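Malonyl CoA reductase (malonate semialdehyde-forming) (Sulfolobus tokodaii, PDB 2EP5) probably catalyses the NADP-dependent interconversion of malonyl-CoA and malonate semialdehyde and belongs to the aspartate-semialdehyde dehydrogenase family. Local coordinates at residues D299-G311 and L322-I336. Sequence-based numbering, arbitrary orientation.
Sequences DVNAESGMAVTVG and LVVLGDNLVRGAAGI
Thr-309 and Leu-325 pair through both backbone bonds, Thr-309 N to Leu-325 O (2.8 Å) and Leu-325 N to Thr-309 O. Gly-311 and Val-323 form the next such pair. Val-310 and Val-324 form the non-hydrogen-bonded pair between them, as in a regular antiparallel hairpin. Beyond the strands, a water takes over: it donates to Gly-305 O and Ala-307 O and accepts from Asp-327 N (2.8 Å). Arg-331 N bonds weakly to Gly-305 O. Its side chain bends at chi2 (76°) and chi3, bringing NH1 to Met-306 O; the placing of that oxygen is less certain. Met-306 CE lies over one guanidinium face. NH2 forms a salt bridge with Glu-123 and a hydrogen bond with Asn-121. With an alanine in place of Arg-331, Glu-123 would probably lose this charge partner and Met-306 CE the flat group it lies on. Asp-327 OD1 accepts Leu-329 N (2.8 Å) nearly along its C-O axis, an Asx turn, and Val-330 N from above the carboxylate plane. Met-306 SD rests on Val-330 CG1 (3.4 Å). The Leu-325 CD1 methyl packs against the Val-300 backbone, 3.6 Å from Val-300 N. Val-324 CG2 touches Val-308 CB and Val-310 CG2 (both 3.9 Å). Helix 151-160 packs on Val-308, Val-324 and Arg-331, while strand 244-251, carrying the predicted proton acceptor His-244, flanks strand 319-326.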
loop_
_atom_site.group_PDB
_atom_site.type_symbol
_atom_site.label_atom_id
_atom_site.label_comp_id
_atom_site.label_asym_id
_atom_site.label_seq_id
_atom_site.Cartn_x
_atom_site.Cartn_y
_atom_site.Cartn_z
ATOM N N ASP A 299 -7.155 -0.639 17.031
ATOM C CA ASP A 299 -8.114 0.105 17.836
ATOM C C ASP A 299 -9.211 0.912 17.152
ATOM O O ASP A 299 -10.130 1.383 17.815
ATOM C CB ASP A 299 -7.328 1.024 18.771
ATOM C CG ASP A 299 -6.300 0.271 19.594
ATOM O OD1 ASP A 299 -6.712 -0.570 20.422
ATOM O OD2 ASP A 299 -5.084 0.517 19.412
ATOM N N VAL A 300 -9.133 1.076 15.839
ATOM C CA VAL A 300 -10.140 1.860 15.129
ATOM C C VAL A 300 -11.585 1.437 15.396
ATOM O O VAL A 300 -12.474 2.281 15.475
ATOM C CB VAL A 300 -9.900 1.832 13.601
ATOM C CG1 VAL A 300 -10.342 0.502 13.016
ATOM C CG2 VAL A 300 -10.642 2.984 12.943
ATOM N N ASN A 301 -11.820 0.139 15.543
ATOM C CA ASN A 301 -13.171 -0.367 15.764
ATOM C C ASN A 301 -13.669 -0.381 17.208
ATOM O O ASN A 301 -14.789 -0.815 17.470
ATOM C CB ASN A 301 -13.297 -1.777 15.175
ATOM C CG ASN A 301 -13.110 -1.800 13.672
ATOM O OD1 ASN A 301 -13.788 -1.080 12.942
ATOM N ND2 ASN A 301 -12.187 -2.630 13.198
ATOM N N ALA A 302 -12.850 0.097 18.141
ATOM C CA ALA A 302 -13.224 0.122 19.552
ATOM C C ALA A 302 -14.682 0.518 19.770
ATOM O O ALA A 302 -15.119 1.588 19.342
ATOM C CB ALA A 302 -12.309 1.070 20.314
ATOM N N GLU A 303 -15.423 -0.360 20.440
ATOM C CA GLU A 303 -16.837 -0.148 20.736
ATOM C C GLU A 303 -17.630 0.351 19.531
ATOM O O GLU A 303 -18.304 1.375 19.584
ATOM C CB GLU A 303 -16.982 0.813 21.921
ATOM C CG GLU A 303 -16.319 0.271 23.176
ATOM C CD GLU A 303 -16.526 1.144 24.396
ATOM O OE1 GLU A 303 -17.695 1.361 24.780
ATOM O OE2 GLU A 303 -15.514 1.601 24.976
ATOM N N SER A 304 -17.532 -0.396 18.440
ATOM C CA SER A 304 -18.237 -0.076 17.212
ATOM C C SER A 304 -17.756 1.207 16.548
ATOM O O SER A 304 -18.388 1.696 15.611
ATOM C CB SER A 304 -19.735 0.015 17.485
ATOM O OG SER A 304 -20.170 -1.161 18.142
ATOM N N GLY A 305 -16.636 1.741 17.023
ATOM C CA GLY A 305 -16.105 2.959 16.441
ATOM C C GLY A 305 -16.615 4.228 17.104
ATOM O O GLY A 305 -16.474 5.320 16.550
ATOM N N MET A 306 -17.212 4.085 18.283
ATOM C CA MET A 306 -17.730 5.233 19.017
ATOM C C MET A 306 -16.787 5.649 20.136
ATOM O O MET A 306 -16.936 6.719 20.720
ATOM C CB MET A 306 -19.112 4.927 19.602
ATOM C CG MET A 306 -20.239 5.124 18.610
ATOM S SD MET A 306 -20.139 6.765 17.864
ATOM C CE MET A 306 -20.815 7.770 19.177
ATOM N N ALA A 307 -15.814 4.799 20.430
ATOM C CA ALA A 307 -14.856 5.094 21.478
ATOM C C ALA A 307 -13.521 5.501 20.859
ATOM O O ALA A 307 -13.121 4.976 19.822
ATOM C CB ALA A 307 -14.674 3.863 22.381
ATOM N N VAL A 308 -12.846 6.458 21.482
ATOM C CA VAL A 308 -11.543 6.891 20.994
ATOM C C VAL A 308 -10.496 6.224 21.878
ATOM O O VAL A 308 -10.744 5.962 23.058
ATOM C CB VAL A 308 -11.365 8.419 21.089
ATOM C CG1 VAL A 308 -12.410 9.117 20.237
ATOM C CG2 VAL A 308 -11.451 8.857 22.543
ATOM N N THR A 309 -9.332 5.937 21.313
ATOM C CA THR A 309 -8.286 5.292 22.085
ATOM C C THR A 309 -7.112 6.242 22.262
ATOM O O THR A 309 -6.602 6.793 21.287
ATOM C CB THR A 309 -7.807 4.014 21.390
ATOM O OG1 THR A 309 -8.935 3.171 21.116
ATOM C CG2 THR A 309 -6.818 3.269 22.270
ATOM N N VAL A 310 -6.696 6.420 23.514
ATOM C CA VAL A 310 -5.588 7.298 23.865
ATOM C C VAL A 310 -4.405 6.476 24.369
ATOM O O VAL A 310 -4.581 5.471 25.063
ATOM C CB VAL A 310 -5.990 8.295 24.983
ATOM C CG1 VAL A 310 -4.800 9.129 25.384
ATOM C CG2 VAL A 310 -7.125 9.202 24.511
ATOM N N GLY A 311 -3.200 6.910 24.010
ATOM C CA GLY A 311 -1.996 6.224 24.435
ATOM C C GLY A 311 -0.818 7.180 24.526
ATOM O O GLY A 311 -0.944 8.372 24.236
ATOM N N LEU A 322 0.052 13.282 24.329
ATOM C CA LEU A 322 -0.811 12.120 24.230
ATOM C C LEU A 322 -1.210 11.880 22.782
ATOM O O LEU A 322 -1.238 12.811 21.974
ATOM C CB LEU A 322 -2.052 12.291 25.119
ATOM C CG LEU A 322 -3.079 13.393 24.859
ATOM C CD1 LEU A 322 -3.976 13.008 23.689
ATOM C CD2 LEU A 322 -3.928 13.579 26.099
ATOM N N VAL A 323 -1.477 10.613 22.461
ATOM C CA VAL A 323 -1.887 10.194 21.123
ATOM C C VAL A 323 -3.300 9.622 21.210
ATOM O O VAL A 323 -3.587 8.744 22.030
ATOM C CB VAL A 323 -0.937 9.103 20.545
ATOM C CG1 VAL A 323 -1.436 8.647 19.181
ATOM C CG2 VAL A 323 0.494 9.656 20.421
ATOM N N VAL A 324 -4.184 10.129 20.362
ATOM C CA VAL A 324 -5.565 9.678 20.348
ATOM C C VAL A 324 -5.940 9.173 18.958
ATOM O O VAL A 324 -5.439 9.662 17.944
ATOM C CB VAL A 324 -6.515 10.817 20.751
ATOM C CG1 VAL A 324 -6.398 11.961 19.750
ATOM C CG2 VAL A 324 -7.947 10.306 20.831
ATOM N N LEU A 325 -6.828 8.190 18.920
ATOM C CA LEU A 325 -7.268 7.608 17.665
ATOM C C LEU A 325 -8.773 7.416 17.722
ATOM O O LEU A 325 -9.325 7.104 18.772
ATOM C CB LEU A 325 -6.567 6.266 17.453
ATOM C CG LEU A 325 -6.661 5.479 16.127
ATOM C CD1 LEU A 325 -7.588 4.297 16.285
ATOM C CD2 LEU A 325 -7.103 6.386 14.992
ATOM N N GLY A 326 -9.431 7.625 16.589
ATOM C CA GLY A 326 -10.868 7.451 16.522
ATOM C C GLY A 326 -11.332 7.114 15.114
ATOM O O GLY A 326 -10.645 7.410 14.136
ATOM N N ASP A 327 -12.491 6.473 15.011
ATOM C CA ASP A 327 -13.059 6.116 13.716
ATOM C C ASP A 327 -13.702 7.407 13.197
ATOM O O ASP A 327 -14.699 7.879 13.755
ATOM C CB ASP A 327 -14.123 5.034 13.902
ATOM C CG ASP A 327 -14.660 4.499 12.586
ATOM O OD1 ASP A 327 -14.789 5.279 11.618
ATOM O OD2 ASP A 327 -14.975 3.290 12.530
ATOM N N ASN A 328 -13.121 7.982 12.146
ATOM C CA ASN A 328 -13.634 9.229 11.569
ATOM C C ASN A 328 -15.026 9.086 10.942
ATOM O O ASN A 328 -15.742 10.076 10.778
ATOM C CB ASN A 328 -12.659 9.750 10.510
ATOM C CG ASN A 328 -12.357 8.712 9.450
ATOM O OD1 ASN A 328 -11.780 7.659 9.748
ATOM N ND2 ASN A 328 -12.759 8.988 8.211
ATOM N N LEU A 329 -15.405 7.861 10.588
ATOM C CA LEU A 329 -16.712 7.610 9.976
ATOM C C LEU A 329 -17.851 7.474 10.987
ATOM O O LEU A 329 -19.003 7.816 10.700
ATOM C CB LEU A 329 -16.661 6.339 9.128
ATOM C CG LEU A 329 -15.718 6.305 7.925
ATOM C CD1 LEU A 329 -15.904 4.976 7.200
ATOM C CD2 LEU A 329 -16.023 7.473 6.981
ATOM N N VAL A 330 -17.516 6.966 12.165
ATOM C CA VAL A 330 -18.490 6.740 13.224
ATOM C C VAL A 330 -18.456 7.870 14.255
ATOM O O VAL A 330 -19.321 8.753 14.263
ATOM C CB VAL A 330 -18.203 5.368 13.904
ATOM C CG1 VAL A 330 -19.200 5.092 15.006
ATOM C CG2 VAL A 330 -18.266 4.268 12.858
ATOM N N ARG A 331 -17.455 7.840 15.125
ATOM C CA ARG A 331 -17.303 8.873 16.137
ATOM C C ARG A 331 -17.247 10.239 15.456
ATOM O O ARG A 331 -17.775 11.224 15.968
ATOM C CB ARG A 331 -16.003 8.670 16.910
ATOM C CG ARG A 331 -15.842 9.627 18.073
ATOM C CD ARG A 331 -16.735 9.163 19.196
ATOM N NE ARG A 331 -17.451 10.249 19.838
ATOM C CZ ARG A 331 -18.287 10.076 20.850
ATOM N NH1 ARG A 331 -18.507 8.861 21.328
ATOM N NH2 ARG A 331 -18.896 11.119 21.392
ATOM N N GLY A 332 -16.605 10.279 14.294
ATOM C CA GLY A 332 -16.448 11.526 13.577
ATOM C C GLY A 332 -17.576 11.985 12.682
ATOM O O GLY A 332 -17.488 13.075 12.126
ATOM N N ALA A 333 -18.622 11.172 12.523
ATOM C CA ALA A 333 -19.746 11.550 11.667
ATOM C C ALA A 333 -21.047 10.797 11.949
ATOM O O ALA A 333 -21.877 11.275 12.726
ATOM C CB ALA A 333 -19.361 11.389 10.202
ATOM N N ALA A 334 -21.219 9.628 11.323
ATOM C CA ALA A 334 -22.432 8.810 11.471
ATOM C C ALA A 334 -22.919 8.593 12.900
ATOM O O ALA A 334 -24.050 8.942 13.241
ATOM C CB ALA A 334 -22.236 7.456 10.794
ATOM N N GLY A 335 -22.063 8.008 13.728
ATOM C CA GLY A 335 -22.426 7.735 15.101
ATOM C C GLY A 335 -22.758 8.933 15.968
ATOM O O GLY A 335 -23.658 8.843 16.805
ATOM N N ILE A 336 -22.060 10.056 15.801
ATOM C CA ILE A 336 -22.374 11.206 16.652
ATOM C C ILE A 336 -23.667 11.906 16.253
ATOM O O ILE A 336 -24.328 12.497 17.095
ATOM C CB ILE A 336 -21.234 12.256 16.697
ATOM C CG1 ILE A 336 -20.767 12.597 15.292
ATOM C CG2 ILE A 336 -20.109 11.750 17.554
ATOM C CD1 ILE A 336 -19.868 13.789 15.255
HETATM O O HOH W 1 -13.938 6.329 17.355
#